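PDB 4F42: tumor necrosis factor receptor superfamily member 16 from Rattus norvegicus, which probably relays neurotrophin signals into the cell as the low-affinity nerve growth factor receptor p75NTR, its cytoplasmic death domain serving to recruit signalling partners. Local coordinates for residues Glu14-Leu20 with Val49-Leu53; Gly2-Leu8 with Gln59-Asp65; Asp23-His27 with Ile39-Thr43. One frame throughout, in Å; residues are numbered along the deposited sequence.

Interaction 1. Residues Glu14-Leu20 with Val49-Leu53. With MNB (5-mercapto-2-nitro-benzoic acid), chain B.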
loop_
_atom_site.group_PDB
_atom_site.type_symbol
_atom_site.label_atom_id
_atom_site.label_comp_id
_atom_site.label_asym_id
_atom_site.label_seq_id
_atom_site.Cartn_x
_atom_site.Cartn_y
_atom_site.Cartn_z
ATOM N N GLU A 14 -7.765 -3.815 -5.784
ATOM C CA GLU A 14 -8.511 -2.585 -6.054
ATOM C C GLU A 14 -9.311 -2.053 -4.840
ATOM O O GLU A 14 -9.568 -0.854 -4.751
ATOM C CB GLU A 14 -9.359 -2.705 -7.333
ATOM C CG GLU A 14 -8.489 -2.728 -8.618
ATOM C CD GLU A 14 -9.285 -2.647 -9.931
ATOM O OE1 GLU A 14 -8.787 -2.017 -10.897
ATOM O OE2 GLU A 14 -10.402 -3.220 -10.003
ATOM N N GLU A 15 -9.675 -2.932 -3.902
ATOM C CA GLU A 15 -10.254 -2.488 -2.626
ATOM C C GLU A 15 -9.183 -1.776 -1.788
ATOM O O GLU A 15 -9.390 -0.661 -1.308
ATOM C CB GLU A 15 -10.849 -3.662 -1.836
ATOM C CG GLU A 15 -12.138 -4.269 -2.412
ATOM C CD GLU A 15 -12.419 -5.689 -1.870
ATOM O OE1 GLU A 15 -12.027 -5.990 -0.703
ATOM O OE2 GLU A 15 -13.030 -6.504 -2.615
ATOM N N VAL A 16 -8.036 -2.428 -1.631
ATOM C CA VAL A 16 -6.873 -1.841 -0.966
ATOM C C VAL A 16 -6.552 -0.457 -1.556
ATOM O O VAL A 16 -6.454 0.526 -0.817
ATOM C CB VAL A 16 -5.644 -2.791 -1.050
ATOM C CG1 VAL A 16 -4.398 -2.124 -0.511
ATOM C CG2 VAL A 16 -5.918 -4.089 -0.303
ATOM N N GLU A 17 -6.424 -0.390 -2.883
ATOM C CA GLU A 17 -6.115 0.858 -3.594
ATOM C C GLU A 17 -7.138 1.963 -3.332
ATOM O O GLU A 17 -6.773 3.125 -3.162
ATOM C CB GLU A 17 -6.024 0.609 -5.100
ATOM C CG GLU A 17 -4.718 -0.011 -5.557
ATOM C CD GLU A 17 -4.787 -0.530 -6.980
ATOM O OE1 GLU A 17 -5.633 -0.045 -7.752
ATOM O OE2 GLU A 17 -3.994 -1.429 -7.329
ATOM N N LYS A 18 -8.414 1.591 -3.312
ATOM C CA LYS A 18 -9.504 2.533 -3.075
ATOM C C LYS A 18 -9.372 3.176 -1.701
ATOM O O LYS A 18 -9.579 4.368 -1.556
ATOM C CB LYS A 18 -10.860 1.836 -3.206
ATOM C CG LYS A 18 -12.053 2.787 -3.343
ATOM C CD LYS A 18 -12.381 3.080 -4.809
ATOM C CE LYS A 18 -13.676 3.885 -4.949
ATOM N NZ LYS A 18 -14.898 3.050 -4.725
ATOM N N LEU A 19 -9.007 2.378 -0.705
ATOM C CA LEU A 19 -8.922 2.847 0.677
ATOM C C LEU A 19 -7.701 3.714 0.924
ATOM O O LEU A 19 -7.661 4.478 1.894
ATOM C CB LEU A 19 -8.953 1.659 1.658
ATOM C CG LEU A 19 -10.312 0.963 1.774
ATOM C CD1 LEU A 19 -10.166 -0.385 2.456
ATOM C CD2 LEU A 19 -11.334 1.841 2.501
ATOM N N LEU A 20 -6.711 3.588 0.040
ATOM C CA LEU A 20 -5.474 4.362 0.139
ATOM C C LEU A 20 -5.493 5.642 -0.705
ATOM O O LEU A 20 -4.452 6.275 -0.913
ATOM C CB LEU A 20 -4.265 3.491 -0.204
ATOM C CG LEU A 20 -4.070 2.227 0.640
ATOM C CD1 LEU A 20 -2.949 1.362 0.071
ATOM C CD2 LEU A 20 -3.819 2.568 2.091
ATOM N N VAL A 49 -0.936 5.017 -6.306
ATOM C CA VAL A 49 -1.049 3.942 -5.316
ATOM C C VAL A 49 -0.660 2.593 -5.926
ATOM O O VAL A 49 0.199 1.891 -5.399
ATOM C CB VAL A 49 -2.479 3.822 -4.710
ATOM C CG1 VAL A 49 -2.414 3.067 -3.403
ATOM C CG2 VAL A 49 -3.117 5.202 -4.488
ATOM N N ARG A 50 -1.292 2.243 -7.043
ATOM C CA ARG A 50 -0.999 0.991 -7.736
ATOM C C ARG A 50 0.480 0.876 -8.127
ATOM O O ARG A 50 1.093 -0.183 -7.960
ATOM C CB ARG A 50 -1.884 0.851 -8.970
ATOM C CG ARG A 50 -1.598 -0.386 -9.803
ATOM C CD ARG A 50 -2.604 -0.502 -10.921
ATOM N NE ARG A 50 -3.969 -0.647 -10.413
ATOM C CZ ARG A 50 -5.062 -0.688 -11.175
ATOM N NH1 ARG A 50 -4.971 -0.587 -12.503
ATOM N NH2 ARG A 50 -6.257 -0.833 -10.601
ATOM N N ALA A 51 1.035 1.970 -8.647
ATOM C CA ALA A 51 2.454 2.038 -9.013
ATOM C C ALA A 51 3.376 1.809 -7.806
ATOM O O ALA A 51 4.366 1.093 -7.915
ATOM C CB ALA A 51 2.769 3.379 -9.695
ATOM N N LEU A 52 3.027 2.400 -6.666
ATOM C CA LEU A 52 3.807 2.269 -5.440
ATOM C C LEU A 52 3.830 0.832 -4.967
ATOM O O LEU A 52 4.891 0.276 -4.709
ATOM C CB LEU A 52 3.237 3.153 -4.329
ATOM C CG LEU A 52 3.865 2.910 -2.950
ATOM C CD1 LEU A 52 5.057 3.816 -2.742
ATOM C CD2 LEU A 52 2.832 3.119 -1.855
ATOM N N LEU A 53 2.647 0.242 -4.856
ATOM C CA LEU A 53 2.478 -1.112 -4.367
ATOM C C LEU A 53 3.047 -2.177 -5.301
ATOM O O LEU A 53 3.477 -3.225 -4.836
ATOM C CB LEU A 53 0.997 -1.366 -4.066
ATOM C CG LEU A 53 0.429 -0.458 -2.957
ATOM C CD1 LEU A 53 -1.079 -0.527 -2.906
ATOM C CD2 LEU A 53 1.044 -0.773 -1.584
HETATM C C6 MNB B . -7.430 5.105 -9.200
HETATM C C1 MNB B . -8.149 4.382 -8.253
HETATM C C2 MNB B . -8.092 2.879 -8.261
HETATM C C3 MNB B . -7.302 2.269 -9.239
HETATM C C4 MNB B . -6.603 3.045 -10.163
HETATM C C5 MNB B . -6.661 4.440 -10.147
HETATM S S5 MNB B . -5.806 5.341 -11.310
HETATM C C10 MNB B . -8.949 5.174 -7.266
HETATM O O12 MNB B . -10.191 5.051 -7.251
HETATM O O11 MNB B . -8.347 5.952 -6.495
HETATM N N7 MNB B . -8.796 2.062 -7.335
HETATM O O9 MNB B . -9.029 0.874 -7.572
HETATM O O8 MNB B . -9.194 2.525 -6.280
HETATM O O HOH W 1 -8.007 -0.950 -13.311
#
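Glu-17 OE1 accepts from two nitrogens of Arg-50, NH2 at 3.0 Å and NE at 3.2 Å, and the geometry places both donors on its syn side. The second oxygen, Glu-17 OE2, takes a straighter bond from Arg-50 NE (3.2 Å, N-H...O angle 163°), with the oxygen close to the guanidinium plane. The arginine thus holds the carboxylate side-on through NE and one NH, although the two planes are turned 52° against each other. A second salt bridge, weak as a hydrogen bond by its angle, joins Arg-50 NH2 to Glu-14 OE1 at 2.8 Å; a water donates to the same oxygen and accepts from Arg-50 NH1. Two carboxylates one helical turn apart therefore share one cation, which would probably temper their mutual repulsion. The reach follows from torsions: Arg-50 runs extended through CG and CD, then bends at chi3 to lay its guanidinium against the acids. The MNB ring stands edge-on over one face of that group, C3 foremost, with C4 3.9 Å above the plane and offset toward the rim, while the ligand's nitro oxygen O8 approaches Lys-18 N. A leucine in place of Arg-50 would probably leave Glu-14 and Glu-17 without their shared counter-charge and take away the flat group that the edge of the ligand ring meets. Deeper in, the contact turns apolar: Val-49 CG1 meets Leu-20 CB at 3.7 Å, and the CD1 methyls of Leu-20 and Leu-53 touch at 4.0 Å. Leu-28 and Leu-71, from helices 24-32 and 64-73, extend this core around Leu-20. The segment axes cross at 117°, 10.3 Å apart, joining helices 10-19 and 48-56 of the death-domain helical bundle, with a salt-bridge network and MNB site at its margin.

Interaction 2. Residues Gly2-Leu8 with Gln59-Asp65. With MNB (5-mercapto-2-nitro-benzoic acid), chain C.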
loop_
_atom_site.group_PDB
_atom_site.type_symbol
_atom_site.label_atom_id
_atom_site.label_comp_id
_atom_site.label_asym_id
_atom_site.label_seq_id
_atom_site.Cartn_x
_atom_site.Cartn_y
_atom_site.Cartn_z
ATOM N N GLY A 2 2.317 -14.347 5.360
ATOM C CA GLY A 2 2.459 -15.516 4.441
ATOM C C GLY A 2 2.237 -15.170 2.972
ATOM O O GLY A 2 3.100 -15.435 2.108
ATOM N N ASN A 3 1.078 -14.582 2.680
ATOM C CA ASN A 3 0.722 -14.284 1.303
ATOM C C ASN A 3 1.343 -12.979 0.809
ATOM O O ASN A 3 1.215 -11.942 1.458
ATOM C CB ASN A 3 -0.807 -14.334 1.064
ATOM C CG ASN A 3 -1.639 -13.798 2.246
ATOM O OD1 ASN A 3 -1.150 -13.625 3.369
ATOM N ND2 ASN A 3 -2.924 -13.553 1.984
ATOM N N LEU A 4 2.045 -13.062 -0.323
ATOM C CA LEU A 4 2.570 -11.887 -1.007
ATOM C C LEU A 4 1.414 -10.991 -1.409
ATOM O O LEU A 4 0.383 -11.478 -1.879
ATOM C CB LEU A 4 3.359 -12.277 -2.262
ATOM C CG LEU A 4 4.727 -12.960 -2.178
ATOM C CD1 LEU A 4 5.199 -13.336 -3.579
ATOM C CD2 LEU A 4 5.780 -12.098 -1.477
ATOM N N TYR A 5 1.581 -9.688 -1.222
ATOM C CA TYR A 5 0.590 -8.728 -1.686
ATOM C C TYR A 5 0.300 -8.908 -3.186
ATOM O O TYR A 5 -0.855 -8.975 -3.591
ATOM C CB TYR A 5 1.012 -7.282 -1.382
ATOM C CG TYR A 5 0.012 -6.293 -1.934
ATOM C CD1 TYR A 5 -1.137 -5.961 -1.212
ATOM C CD2 TYR A 5 0.180 -5.733 -3.203
ATOM C CE1 TYR A 5 -2.079 -5.085 -1.729
ATOM C CE2 TYR A 5 -0.762 -4.855 -3.729
ATOM C CZ TYR A 5 -1.884 -4.533 -2.988
ATOM O OH TYR A 5 -2.818 -3.668 -3.510
ATOM N N SER A 6 1.359 -9.001 -3.989
ATOM C CA SER A 6 1.256 -9.094 -5.448
ATOM C C SER A 6 0.443 -10.280 -5.966
ATOM O O SER A 6 0.030 -10.278 -7.119
ATOM C CB SER A 6 2.658 -9.108 -6.086
ATOM O OG SER A 6 3.367 -10.306 -5.791
ATOM N N SER A 7 0.225 -11.284 -5.117
ATOM C CA SER A 7 -0.511 -12.500 -5.480
ATOM C C SER A 7 -2.012 -12.389 -5.264
ATOM O O SER A 7 -2.770 -13.228 -5.749
ATOM C CB SER A 7 0.014 -13.696 -4.683
ATOM O OG SER A 7 1.365 -13.962 -5.015
ATOM N N LEU A 8 -2.441 -11.376 -4.517
ATOM C CA LEU A 8 -3.863 -11.139 -4.299
ATOM C C LEU A 8 -4.593 -10.923 -5.624
ATOM O O LEU A 8 -4.014 -10.406 -6.579
ATOM C CB LEU A 8 -4.078 -9.944 -3.366
ATOM C CG LEU A 8 -3.541 -10.065 -1.935
ATOM C CD1 LEU A 8 -3.608 -8.713 -1.224
ATOM C CD2 LEU A 8 -4.283 -11.148 -1.150
ATOM N N GLN A 59 9.544 -6.932 -3.804
ATOM C CA GLN A 59 10.364 -7.608 -2.787
ATOM C C GLN A 59 9.681 -8.869 -2.269
ATOM O O GLN A 59 8.468 -9.040 -2.428
ATOM C CB GLN A 59 10.651 -6.685 -1.605
ATOM C CG GLN A 59 10.979 -5.246 -1.970
ATOM C CD GLN A 59 10.501 -4.264 -0.910
ATOM O OE1 GLN A 59 9.560 -4.548 -0.157
ATOM N NE2 GLN A 59 11.145 -3.100 -0.845
ATOM N N ASP A 60 10.458 -9.744 -1.629
ATOM C CA ASP A 60 9.906 -10.995 -1.111
ATOM C C ASP A 60 9.252 -10.839 0.261
ATOM O O ASP A 60 8.483 -11.700 0.695
ATOM C CB ASP A 60 10.970 -12.091 -1.073
ATOM C CG ASP A 60 10.411 -13.456 -1.459
ATOM O OD1 ASP A 60 9.330 -13.504 -2.111
ATOM O OD2 ASP A 60 11.056 -14.481 -1.115
ATOM N N SER A 61 9.562 -9.737 0.936
ATOM C CA SER A 61 8.982 -9.439 2.236
ATOM C C SER A 61 7.744 -8.530 2.131
ATOM O O SER A 61 7.255 -8.012 3.139
ATOM C CB SER A 61 10.039 -8.777 3.118
ATOM O OG SER A 61 10.599 -7.672 2.431
ATOM N N ALA A 62 7.258 -8.334 0.908
ATOM C CA ALA A 62 6.062 -7.544 0.664
ATOM C C ALA A 62 4.809 -8.411 0.762
ATOM O O ALA A 62 4.156 -8.697 -0.241
ATOM C CB ALA A 62 6.147 -6.850 -0.684
ATOM N N THR A 63 4.488 -8.823 1.986
ATOM C CA THR A 63 3.310 -9.632 2.264
ATOM C C THR A 63 2.115 -8.752 2.602
ATOM O O THR A 63 2.271 -7.588 2.975
ATOM C CB THR A 63 3.551 -10.570 3.466
ATOM O OG1 THR A 63 3.994 -9.796 4.590
ATOM C CG2 THR A 63 4.602 -11.642 3.133
ATOM N N LEU A 64 0.920 -9.318 2.501
ATOM C CA LEU A 64 -0.276 -8.639 2.983
ATOM C C LEU A 64 -0.141 -8.202 4.445
ATOM O O LEU A 64 -0.488 -7.070 4.785
ATOM C CB LEU A 64 -1.520 -9.507 2.797
ATOM C CG LEU A 64 -2.852 -8.895 3.256
ATOM C CD1 LEU A 64 -3.183 -7.572 2.550
ATOM C CD2 LEU A 64 -3.971 -9.886 3.086
ATOM N N ASP A 65 0.374 -9.088 5.295
ATOM C CA ASP A 65 0.520 -8.789 6.718
ATOM C C ASP A 65 1.509 -7.655 6.999
ATOM O O ASP A 65 1.286 -6.849 7.897
ATOM C CB ASP A 65 0.817 -10.044 7.558
ATOM C CG ASP A 65 1.890 -10.935 6.959
ATOM O OD1 ASP A 65 3.036 -10.918 7.452
ATOM O OD2 ASP A 65 1.585 -11.684 6.009
HETATM C C6 MNB C . -7.857 -10.405 4.771
HETATM C C1 MNB C . -7.739 -10.220 3.395
HETATM C C2 MNB C . -7.288 -8.884 2.875
HETATM C C3 MNB C . -6.992 -7.877 3.791
HETATM C C4 MNB C . -7.127 -8.116 5.150
HETATM C C5 MNB C . -7.551 -9.352 5.633
HETATM S S5 MNB C . -7.680 -9.552 7.311
HETATM C C10 MNB C . -8.084 -11.363 2.487
HETATM O O12 MNB C . -9.277 -11.488 2.151
HETATM O O11 MNB C . -7.200 -12.156 2.090
HETATM N N7 MNB C . -7.130 -8.602 1.504
HETATM O O9 MNB C . -6.987 -7.451 1.123
HETATM O O8 MNB C . -7.105 -9.493 0.671
HETATM O O HOH W 2 4.146 -8.551 -2.949
#
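A single beta bridge ties the N-terminal segment Gly-2 to Leu-8 to the turn that leads into helix 64-73, pairing Leu-4 with Thr-63, whose CA atoms lie 4.0 Å apart. Two backbone hydrogen bonds flank the pair: Leu-64 N gives to Asn-3 O at 2.8 Å, and Tyr-5 N gives to Ala-62 O at 2.9 Å, a pattern that makes Leu-4 and Thr-63 a non-hydrogen-bonded antiparallel pair. Ala-62 O also accepts from a water that in turn takes the N-H of Ser-6, so this carbonyl serves both the bridge and the start of the 3-10 segment 5-7. Ala-62 itself is the centre of an inverse gamma turn. Thr-63, the N-cap residue, presses its CB against Asn-3 O at 3.4 Å and turns OG1 to Ala-66 N, capping the first turn of the helix. In this six-helix death domain the contact lays the leading chain over the start of helix 64-73, with Tyr-5 reaching inward to helices 10-19 and 48-56. CG of Tyr-5 stands opposite its backbone N (chi1 177°), which sets the ring against Val-16, Leu-53 and Trp-56 rather than Thr-63. Side-chain contact across the segments is sparser. The branches of Leu-8 and Leu-64 cross at about a right angle, CD1 to CD1 at 4.0 Å, and both residues line an MNB pocket: Leu-64 CD2 comes within 3.5 Å of ring atom C2, and Leu-8 CD2 meets nitro oxygen O8. Asn-3 lies alongside Leu-64, pointing the same way, its ND2 near Leu-64 CD2. On one flank Leu-4 CD2 rests 3.5 Å from Asp-60 O; at the chain start Gly-2 N lies 2.8 Å from Asp-65 OD2.

Interaction 3. Residues Asp23-His27 with Ile39-Thr43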
loop_
_atom_site.group_PDB
_atom_site.type_symbol
_atom_site.label_atom_id
_atom_site.label_comp_id
_atom_site.label_asym_id
_atom_site.label_seq_id
_atom_site.Cartn_x
_atom_site.Cartn_y
_atom_site.Cartn_z
ATOM N N ASP A 23 -4.281 11.225 0.197
ATOM C CA ASP A 23 -2.863 11.204 0.550
ATOM C C ASP A 23 -2.437 9.995 1.386
ATOM O O ASP A 23 -1.266 9.875 1.749
ATOM C CB ASP A 23 -2.465 12.499 1.262
ATOM C CG ASP A 23 -2.731 13.739 0.415
ATOM O OD1 ASP A 23 -2.117 13.879 -0.673
ATOM O OD2 ASP A 23 -3.561 14.573 0.855
ATOM N N THR A 24 -3.367 9.095 1.676
ATOM C CA THR A 24 -3.066 7.940 2.523
ATOM C C THR A 24 -1.902 7.096 1.974
ATOM O O THR A 24 -1.065 6.609 2.743
ATOM C CB THR A 24 -4.318 7.077 2.774
ATOM O OG1 THR A 24 -5.427 7.929 3.093
ATOM C CG2 THR A 24 -4.088 6.135 3.933
ATOM N N TRP A 25 -1.831 6.955 0.649
ATOM C CA TRP A 25 -0.749 6.195 0.015
ATOM C C TRP A 25 0.621 6.818 0.297
ATOM O O TRP A 25 1.609 6.100 0.485
ATOM C CB TRP A 25 -0.985 6.032 -1.492
ATOM C CG TRP A 25 -0.829 7.289 -2.291
ATOM C CD1 TRP A 25 -1.764 8.263 -2.473
ATOM C CD2 TRP A 25 0.337 7.712 -3.016
ATOM N NE1 TRP A 25 -1.260 9.263 -3.265
ATOM C CE2 TRP A 25 0.027 8.947 -3.617
ATOM C CE3 TRP A 25 1.610 7.159 -3.221
ATOM C CZ2 TRP A 25 0.943 9.647 -4.406
ATOM C CZ3 TRP A 25 2.520 7.857 -4.000
ATOM C CH2 TRP A 25 2.183 9.088 -4.581
ATOM N N ARG A 26 0.670 8.148 0.334
ATOM C CA ARG A 26 1.895 8.868 0.709
ATOM C C ARG A 26 2.319 8.560 2.152
ATOM O O ARG A 26 3.484 8.277 2.415
ATOM C CB ARG A 26 1.733 10.378 0.493
ATOM C CG ARG A 26 1.306 10.764 -0.933
ATOM C CD ARG A 26 1.272 12.275 -1.139
ATOM N NE ARG A 26 2.590 12.845 -0.858
ATOM C CZ ARG A 26 3.491 13.174 -1.785
ATOM N NH1 ARG A 26 3.221 13.027 -3.081
ATOM N NH2 ARG A 26 4.665 13.664 -1.409
ATOM N N HIS A 27 1.366 8.594 3.077
ATOM C CA HIS A 27 1.641 8.302 4.486
ATOM C C HIS A 27 2.164 6.873 4.625
ATOM O O HIS A 27 3.163 6.628 5.305
ATOM C CB HIS A 27 0.386 8.522 5.351
ATOM C CG HIS A 27 -0.334 9.808 5.062
ATOM N ND1 HIS A 27 -1.704 9.931 5.149
ATOM C CD2 HIS A 27 0.127 11.020 4.665
ATOM C CE1 HIS A 27 -2.053 11.167 4.835
ATOM N NE2 HIS A 27 -0.960 11.848 4.540
ATOM N N ILE A 39 8.585 9.086 -3.325
ATOM C CA ILE A 39 7.112 9.143 -3.320
ATOM C C ILE A 39 6.596 10.084 -4.410
ATOM O O ILE A 39 5.738 9.704 -5.207
ATOM C CB ILE A 39 6.545 9.578 -1.941
ATOM C CG1 ILE A 39 7.044 8.641 -0.840
ATOM C CG2 ILE A 39 5.022 9.611 -1.967
ATOM C CD1 ILE A 39 6.629 9.028 0.565
ATOM N N ASP A 40 7.124 11.306 -4.443
ATOM C CA ASP A 40 6.772 12.278 -5.476
ATOM C C ASP A 40 6.962 11.720 -6.894
ATOM O O ASP A 40 6.226 12.093 -7.795
ATOM C CB ASP A 40 7.584 13.575 -5.326
ATOM C CG ASP A 40 7.179 14.405 -4.110
ATOM O OD1 ASP A 40 6.037 14.264 -3.609
ATOM O OD2 ASP A 40 8.022 15.215 -3.659
ATOM N N SER A 41 7.926 10.819 -7.084
ATOM C CA SER A 41 8.157 10.201 -8.387
ATOM C C SER A 41 6.965 9.377 -8.881
ATOM O O SER A 41 6.817 9.171 -10.094
ATOM C CB SER A 41 9.415 9.333 -8.368
ATOM O OG SER A 41 9.117 7.985 -8.022
ATOM N N PHE A 42 6.123 8.905 -7.956
ATOM C CA PHE A 42 4.983 8.050 -8.328
ATOM C C PHE A 42 3.782 8.873 -8.734
ATOM O O PHE A 42 2.832 8.346 -9.310
ATOM C CB PHE A 42 4.594 7.078 -7.202
ATOM C CG PHE A 42 5.563 5.942 -7.008
ATOM C CD1 PHE A 42 5.654 4.916 -7.940
ATOM C CD2 PHE A 42 6.376 5.892 -5.885
ATOM C CE1 PHE A 42 6.565 3.861 -7.768
ATOM C CE2 PHE A 42 7.276 4.839 -5.698
ATOM C CZ PHE A 42 7.372 3.827 -6.643
ATOM N N THR A 43 3.824 10.168 -8.435
ATOM C CA THR A 43 2.730 11.066 -8.784
ATOM C C THR A 43 2.629 11.264 -10.295
ATOM O O THR A 43 1.615 11.743 -10.792
ATOM C CB THR A 43 2.856 12.442 -8.098
ATOM O OG1 THR A 43 3.975 13.161 -8.637
ATOM C CG2 THR A 43 3.008 12.279 -6.584
#
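Trp-25 brings the far rim of its indole against Ile-39 on the packed side of this contact, CZ3 lying 3.7 Å from Ile-39 CG2, where helix 24-32 meets helix 36-41 of the death-domain bundle. The two side chains slide past each other in opposite directions. The same rim reaches the backbone, with CH2 close to Ile-39 O near the ring plane, and CZ3 obliquely meets Phe-42 CB at 3.9 Å. CG of Trp-25 sits between the backbone N and the carbonyl carbon (chi1 71°), a placement that lays the indole across the gap to segment 39-43; Pro-48 and Val-49 of helix 48-56 also pack against it. Ile-39 also reaches the opposing backbone, its CD1 touching Arg-26 O at 3.7 Å.

Toward the outside the contact becomes polar and includes partly exposed Arg-26 and Asp-40 and exposed Thr-43. Arg-26 spans both regions: its CG lies over the centre of the Trp-25 ring, 3.5 Å above the plane, while Ile-39 CG2 sits over one face of its guanidinium. A bend at chi3 (58°) turns that group to Asp-40, whose OD1 accepts from Arg-26 NH2 at 2.7 Å and, weakly, from NH1. The strong bond lies in the guanidinium plane but well out of the carboxylate plane, the two being 36° apart. A single oxygen thus receives both donors, rather than each oxygen taking one. Thr-43 closes this margin with CG2 at the edges of both the indole and the guanidinium, and its hydroxyl donates to Asp-40 O at 2.6 Å.

All three contacts share one compact helical chain. Interaction 2 spans the longest stretch of sequence, interaction 1 falls within that span, and interaction 3 within the span of interaction 1. Interaction 1 is the middle member, its centre about 6 Å from that of the chain and about 14 Å and 11 Å from the centres of interactions 2 and 3. Tyr-5 OH packs on Val-16 and Leu-53, joining interactions 1 and 2; Trp-25 packs on Val-49 and Phe-42 on Leu-52, joining 1 and 3. Interactions 2 and 3 lie on opposite sides of the chain's centre, nearest atoms about 10 Å apart. Helices 10-19 and 48-56 link the N-terminal bridge to the pairing of helices 24-32 and 36-41.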